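PDB 2GNO: DNA polymerase III, gamma subunit-related protein from Thermotoga maritima, which probably binds DNA and carries an AAA+-type fold related to the gamma and delta subunits of the bacterial DNA polymerase III. Local coordinates for residues 90-95 with 122-127; 142-147 with 164-169. One frame throughout, in Å; residues are numbered along the deposited sequence.

The two contacts belong to the two sides of an AAA+-like architecture. Interaction 1 lies in the P-loop NTPase-like domain. It joins the loop after strand 84-88 to the loop after strand 113-119. Interaction 2 lies in the lid and pairs the starts of helices 142-152 and 166-189. Their centres are 26 Å apart, and their nearest atoms are about 10 Å apart, so they do not touch. They follow one another along the chain. A sodium ion sits about 4 Å from the side chain of Phe166 in interaction 2. The residues that line the 2-ethoxyethanol pockets lie in neither contact.

Interaction 1. Residues 90-95 with 122-127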
# COMPACT_ATOMS: atom_id res chain seq x y z
N ASP A 90 -6.68 -0.04 -6.57
CA ASP A 90 -5.82 -0.93 -7.38
C ASP A 90 -6.64 -1.73 -8.41
O ASP A 90 -6.56 -2.97 -8.47
CB ASP A 90 -4.98 -1.79 -6.43
CG ASP A 90 -3.95 -0.97 -5.66
OD1 ASP A 90 -3.25 -0.15 -6.30
OD2 ASP A 90 -3.78 -1.17 -4.45
N CYS A 91 -7.34 -0.99 -9.26
CA CYS A 91 -8.27 -1.53 -10.26
C CYS A 91 -7.74 -2.41 -11.40
O CYS A 91 -8.55 -3.06 -12.09
CB CYS A 91 -9.13 -0.41 -10.84
SG CYS A 91 -8.13 0.72 -11.72
N GLU A 92 -6.42 -2.45 -11.57
CA GLU A 92 -5.79 -3.33 -12.57
C GLU A 92 -6.03 -4.80 -12.20
O GLU A 92 -5.88 -5.69 -13.05
CB GLU A 92 -4.28 -3.09 -12.73
CG GLU A 92 -3.32 -3.47 -11.55
CD GLU A 92 -3.37 -2.59 -10.33
OE1 GLU A 92 -4.16 -1.61 -10.29
OE2 GLU A 92 -2.60 -2.89 -9.39
N ARG A 93 -6.37 -5.03 -10.93
CA ARG A 93 -6.72 -6.35 -10.43
C ARG A 93 -8.03 -6.90 -11.03
O ARG A 93 -8.35 -8.07 -10.81
CB ARG A 93 -6.80 -6.34 -8.91
CG ARG A 93 -5.47 -6.12 -8.18
CD ARG A 93 -5.69 -6.24 -6.68
NE ARG A 93 -6.56 -5.17 -6.19
CZ ARG A 93 -7.11 -5.10 -4.97
NH1 ARG A 93 -6.92 -6.02 -4.05
NH2 ARG A 93 -7.86 -4.06 -4.68
N MSE A 94 -8.81 -6.07 -11.73
CA MSE A 94 -10.03 -6.53 -12.35
C MSE A 94 -9.77 -7.65 -13.35
O MSE A 94 -8.80 -7.61 -14.09
CB MSE A 94 -10.78 -5.42 -13.07
CG MSE A 94 -11.46 -4.42 -12.15
SE MSE A 94 -12.42 -3.11 -13.20
CE MSE A 94 -12.96 -1.94 -11.76
N THR A 95 -10.66 -8.64 -13.34
CA THR A 95 -10.58 -9.77 -14.25
C THR A 95 -11.20 -9.30 -15.55
O THR A 95 -11.82 -8.23 -15.59
CB THR A 95 -11.42 -10.98 -13.75
OG1 THR A 95 -12.80 -10.62 -13.66
CG2 THR A 95 -10.92 -11.47 -12.40
N TRP A 122 -1.24 2.67 -15.28
CA TRP A 122 -2.22 3.03 -16.35
C TRP A 122 -2.31 2.05 -17.55
O TRP A 122 -3.42 1.70 -18.00
CB TRP A 122 -1.98 4.47 -16.85
CG TRP A 122 -2.69 4.87 -18.14
CD1 TRP A 122 -2.13 4.93 -19.37
CD2 TRP A 122 -4.05 5.26 -18.31
NE1 TRP A 122 -3.05 5.35 -20.30
CE2 TRP A 122 -4.24 5.55 -19.68
CE3 TRP A 122 -5.13 5.40 -17.44
CZ2 TRP A 122 -5.48 5.96 -20.20
CZ3 TRP A 122 -6.37 5.80 -17.95
CH2 TRP A 122 -6.53 6.08 -19.32
N HIS A 123 -1.16 1.58 -18.01
CA HIS A 123 -1.10 0.66 -19.16
C HIS A 123 -1.53 -0.81 -18.87
O HIS A 123 -1.76 -1.57 -19.82
CB HIS A 123 0.26 0.80 -19.86
CG HIS A 123 0.54 2.22 -20.29
ND1 HIS A 123 1.37 3.06 -19.59
CD2 HIS A 123 0.02 2.96 -21.30
CE1 HIS A 123 1.39 4.25 -20.17
NE2 HIS A 123 0.58 4.21 -21.21
N TYR A 124 -1.66 -1.19 -17.59
CA TYR A 124 -2.16 -2.54 -17.17
C TYR A 124 -3.67 -2.70 -17.41
O TYR A 124 -4.18 -3.82 -17.45
CB TYR A 124 -1.93 -2.80 -15.67
CG TYR A 124 -0.57 -3.30 -15.24
CD1 TYR A 124 0.60 -2.73 -15.71
CD2 TYR A 124 -0.48 -4.27 -14.24
CE1 TYR A 124 1.85 -3.18 -15.26
CE2 TYR A 124 0.75 -4.72 -13.79
CZ TYR A 124 1.91 -4.18 -14.30
OH TYR A 124 3.13 -4.63 -13.83
N LEU A 125 -4.38 -1.59 -17.51
CA LEU A 125 -5.82 -1.59 -17.74
C LEU A 125 -6.14 -1.93 -19.19
O LEU A 125 -5.37 -1.62 -20.10
CB LEU A 125 -6.43 -0.23 -17.35
CG LEU A 125 -6.55 0.14 -15.86
CD1 LEU A 125 -5.39 -0.28 -14.96
CD2 LEU A 125 -6.83 1.64 -15.76
N LEU A 126 -7.28 -2.58 -19.39
CA LEU A 126 -7.71 -2.95 -20.74
C LEU A 126 -8.09 -1.64 -21.44
O LEU A 126 -8.61 -0.73 -20.76
CB LEU A 126 -8.93 -3.88 -20.69
CG LEU A 126 -8.75 -5.22 -19.95
N PRO A 127 -7.81 -1.50 -22.75
CA PRO A 127 -8.19 -0.26 -23.45
C PRO A 127 -9.66 0.13 -23.26
O PRO A 127 -10.01 1.31 -23.32
CB PRO A 127 -7.91 -0.58 -24.93
CG PRO A 127 -6.83 -1.58 -24.89
CD PRO A 127 -7.10 -2.43 -23.66
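The carbonyl oxygen of Asp90 closes the short 3-10 turn that sets Glu92 against Tyr124 and Leu125. It accepts two bonds from Arg93, one from backbone N and one from NE, both at 3.2 Å. The two donors reach it from opposite faces of the carbonyl plane, and the NE bond is fairly straight at 161°. The guanidinium is held further by Asp56, in a salt bridge, and by the carbonyl oxygens of His89, Pro57 and Gly59.

The turn follows strand 84-88, and residues 122-127 follow the adjacent parallel strand 113-119. By topology these two strands, the third and fourth along the chain, probably match the AAA+ strands that carry Walker B and sensor 1. The contact itself is apolar and joins the loops beyond the two strands.

Glu92 takes part in two of the three residue contacts, through its aliphatic part. Its CB is 3.8 Å from Tyr124 CB and equally close to Leu125 CD1. Glu92 CG comes to 4.0 Å from Tyr124 CD2, approaching the ring obliquely. The chain then bends at its second torsion (chi2 -72°), which turns the carboxylate away from the tyrosine. The carboxylate and ring planes stand 83° apart. Glu92 OE1 bonds Thr119 OG1, so the polar end is tied back to strand 113-119.

Cys91 is buried, and Leu22 of strand 19-24 touches both it and Leu125, which places this side of the contact on the central sheet. The two branches of Leu125 divide the work: CD1 meets Glu92, while CD2 lies 4.3 Å from Cys91 SG.

Interaction 2. Residues 142-147 with 164-169; sequences KEFRDL and RDFKTA
Phe144 and Phe166 meet ring to ring and carry most of this contact. Phe166 reaches over one face of the Phe144 ring with its CD1-CE1 side. Phe166 CE1 is 3.6 Å from Phe144 CZ, and it sits towards the rim of that ring. The centroids are 4.7 Å apart and the planes are inclined at 43°. The pair is therefore oblique, neither a parallel stack nor a T-shape.

Ala169 adds the third contact from a different direction. Its CB lies at the edge of the Phe144 ring, near the ring plane, 3.9 Å from Phe144 CE2. One aromatic ring is thus met over a face and at an edge by two residues one helical turn apart.

In both phenylalanines CG is anti to the backbone N (chi1 170° in Phe144, 172° in Phe166). This extends each ring across the gap between helices, whose closest CA atoms, those of Phe144 and Phe166, are 9.2 Å apart. An alanine in place of Phe144 would probably leave the CD1-CE1 side of Phe166 and the Ala169 methyl without the ring they share, and open a gap between the helices.

Further out, Asp165 stands at the N-cap of helix 166-189, and its carbonyl oxygen accepts the first-turn bond from Ala169 N at 2.9 Å. Ser29 OG bonds Asp165 OD1 and Lys167 N, while Asp27 OD1 takes Phe166 N. The Phe166 ring also meets Tyr30 edge-to-face and touches Glu33, both on helix 30-43. The start of the helix is thereby fixed against the loop between strand 19-24 and helix 30-43, which by topology takes the place of the P-loop of AAA+ relatives. Such helix pairing, set beside the P-loop NTPase-like domain, is typical of the helical lid of AAA+ proteins.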
# COMPACT_ATOMS: atom_id res chain seq x y z
N LYS A 142 5.93 18.47 -2.83
CA LYS A 142 7.21 18.67 -2.14
C LYS A 142 6.99 19.23 -0.74
O LYS A 142 7.64 18.81 0.21
CB LYS A 142 8.13 19.60 -2.93
N GLU A 143 6.07 20.19 -0.63
CA GLU A 143 5.73 20.79 0.67
C GLU A 143 5.35 19.76 1.74
O GLU A 143 5.76 19.91 2.88
CB GLU A 143 4.68 21.93 0.59
CG GLU A 143 3.36 21.71 -0.20
CD GLU A 143 3.48 21.90 -1.72
OE1 GLU A 143 4.61 22.03 -2.24
OE2 GLU A 143 2.42 21.92 -2.39
N PHE A 144 4.61 18.71 1.37
CA PHE A 144 4.24 17.65 2.34
C PHE A 144 5.48 16.96 2.94
O PHE A 144 5.53 16.74 4.15
CB PHE A 144 3.30 16.60 1.71
CG PHE A 144 3.09 15.39 2.57
CD1 PHE A 144 2.23 15.44 3.66
CD2 PHE A 144 3.78 14.21 2.33
CE1 PHE A 144 2.05 14.33 4.47
CE2 PHE A 144 3.61 13.11 3.14
CZ PHE A 144 2.75 13.17 4.21
N ARG A 145 6.45 16.63 2.09
CA ARG A 145 7.70 15.98 2.53
C ARG A 145 8.45 16.87 3.50
O ARG A 145 8.86 16.43 4.56
CB ARG A 145 8.62 15.64 1.36
CG ARG A 145 8.05 14.62 0.41
CD ARG A 145 9.05 14.28 -0.66
NE ARG A 145 8.44 13.39 -1.65
CZ ARG A 145 7.79 13.76 -2.76
NH1 ARG A 145 7.69 15.04 -3.14
NH2 ARG A 145 7.27 12.80 -3.54
N ASP A 146 8.61 18.15 3.13
CA ASP A 146 9.27 19.14 3.97
C ASP A 146 8.49 19.33 5.28
O ASP A 146 9.08 19.57 6.32
CB ASP A 146 9.37 20.50 3.25
CG ASP A 146 10.23 20.44 1.98
OD1 ASP A 146 11.12 19.56 1.86
OD2 ASP A 146 10.03 21.32 1.11
N LEU A 147 7.17 19.18 5.22
CA LEU A 147 6.31 19.34 6.39
C LEU A 147 6.52 18.17 7.37
O LEU A 147 6.63 18.41 8.58
CB LEU A 147 4.84 19.52 5.95
CG LEU A 147 3.79 20.22 6.82
CD1 LEU A 147 2.50 20.38 6.01
CD2 LEU A 147 3.54 19.51 8.11
N ARG A 164 7.94 7.09 0.01
CA ARG A 164 7.16 6.39 -1.02
C ARG A 164 5.78 5.83 -0.57
O ARG A 164 5.05 5.34 -1.42
CB ARG A 164 8.05 5.34 -1.72
CG ARG A 164 8.52 4.15 -0.87
CD ARG A 164 9.58 3.34 -1.63
NE ARG A 164 9.98 2.11 -0.94
CZ ARG A 164 9.46 0.88 -1.12
NH1 ARG A 164 8.48 0.64 -2.01
NH2 ARG A 164 9.94 -0.14 -0.41
N ASP A 165 5.43 5.94 0.72
CA ASP A 165 4.16 5.49 1.30
C ASP A 165 3.51 6.69 2.06
O ASP A 165 3.72 6.86 3.26
CB ASP A 165 4.41 4.29 2.22
CG ASP A 165 3.15 3.71 2.82
OD1 ASP A 165 2.03 4.15 2.48
OD2 ASP A 165 3.28 2.79 3.66
N PHE A 166 2.71 7.49 1.34
CA PHE A 166 2.05 8.69 1.92
C PHE A 166 1.33 8.47 3.24
O PHE A 166 1.48 9.26 4.17
CB PHE A 166 1.09 9.32 0.90
CG PHE A 166 0.23 10.42 1.47
CD1 PHE A 166 0.71 11.72 1.58
CD2 PHE A 166 -1.07 10.15 1.90
CE1 PHE A 166 -0.09 12.73 2.11
CE2 PHE A 166 -1.86 11.17 2.44
CZ PHE A 166 -1.37 12.45 2.54
N LYS A 167 0.55 7.40 3.33
CA LYS A 167 -0.24 7.13 4.53
C LYS A 167 0.61 6.86 5.75
O LYS A 167 0.26 7.27 6.84
CB LYS A 167 -1.19 5.93 4.31
CG LYS A 167 -2.23 5.79 5.43
CD LYS A 167 -3.17 4.62 5.25
CE LYS A 167 -4.22 4.61 6.36
NZ LYS A 167 -5.18 3.50 6.19
N THR A 168 1.69 6.11 5.56
CA THR A 168 2.61 5.77 6.64
C THR A 168 3.36 7.06 7.02
O THR A 168 3.58 7.34 8.20
CB THR A 168 3.53 4.62 6.20
OG1 THR A 168 2.72 3.51 5.82
CG2 THR A 168 4.45 4.18 7.32
N ALA A 169 3.71 7.85 6.01
CA ALA A 169 4.36 9.16 6.26
C ALA A 169 3.41 10.05 7.06
O ALA A 169 3.84 10.80 7.92
CB ALA A 169 4.74 9.82 4.98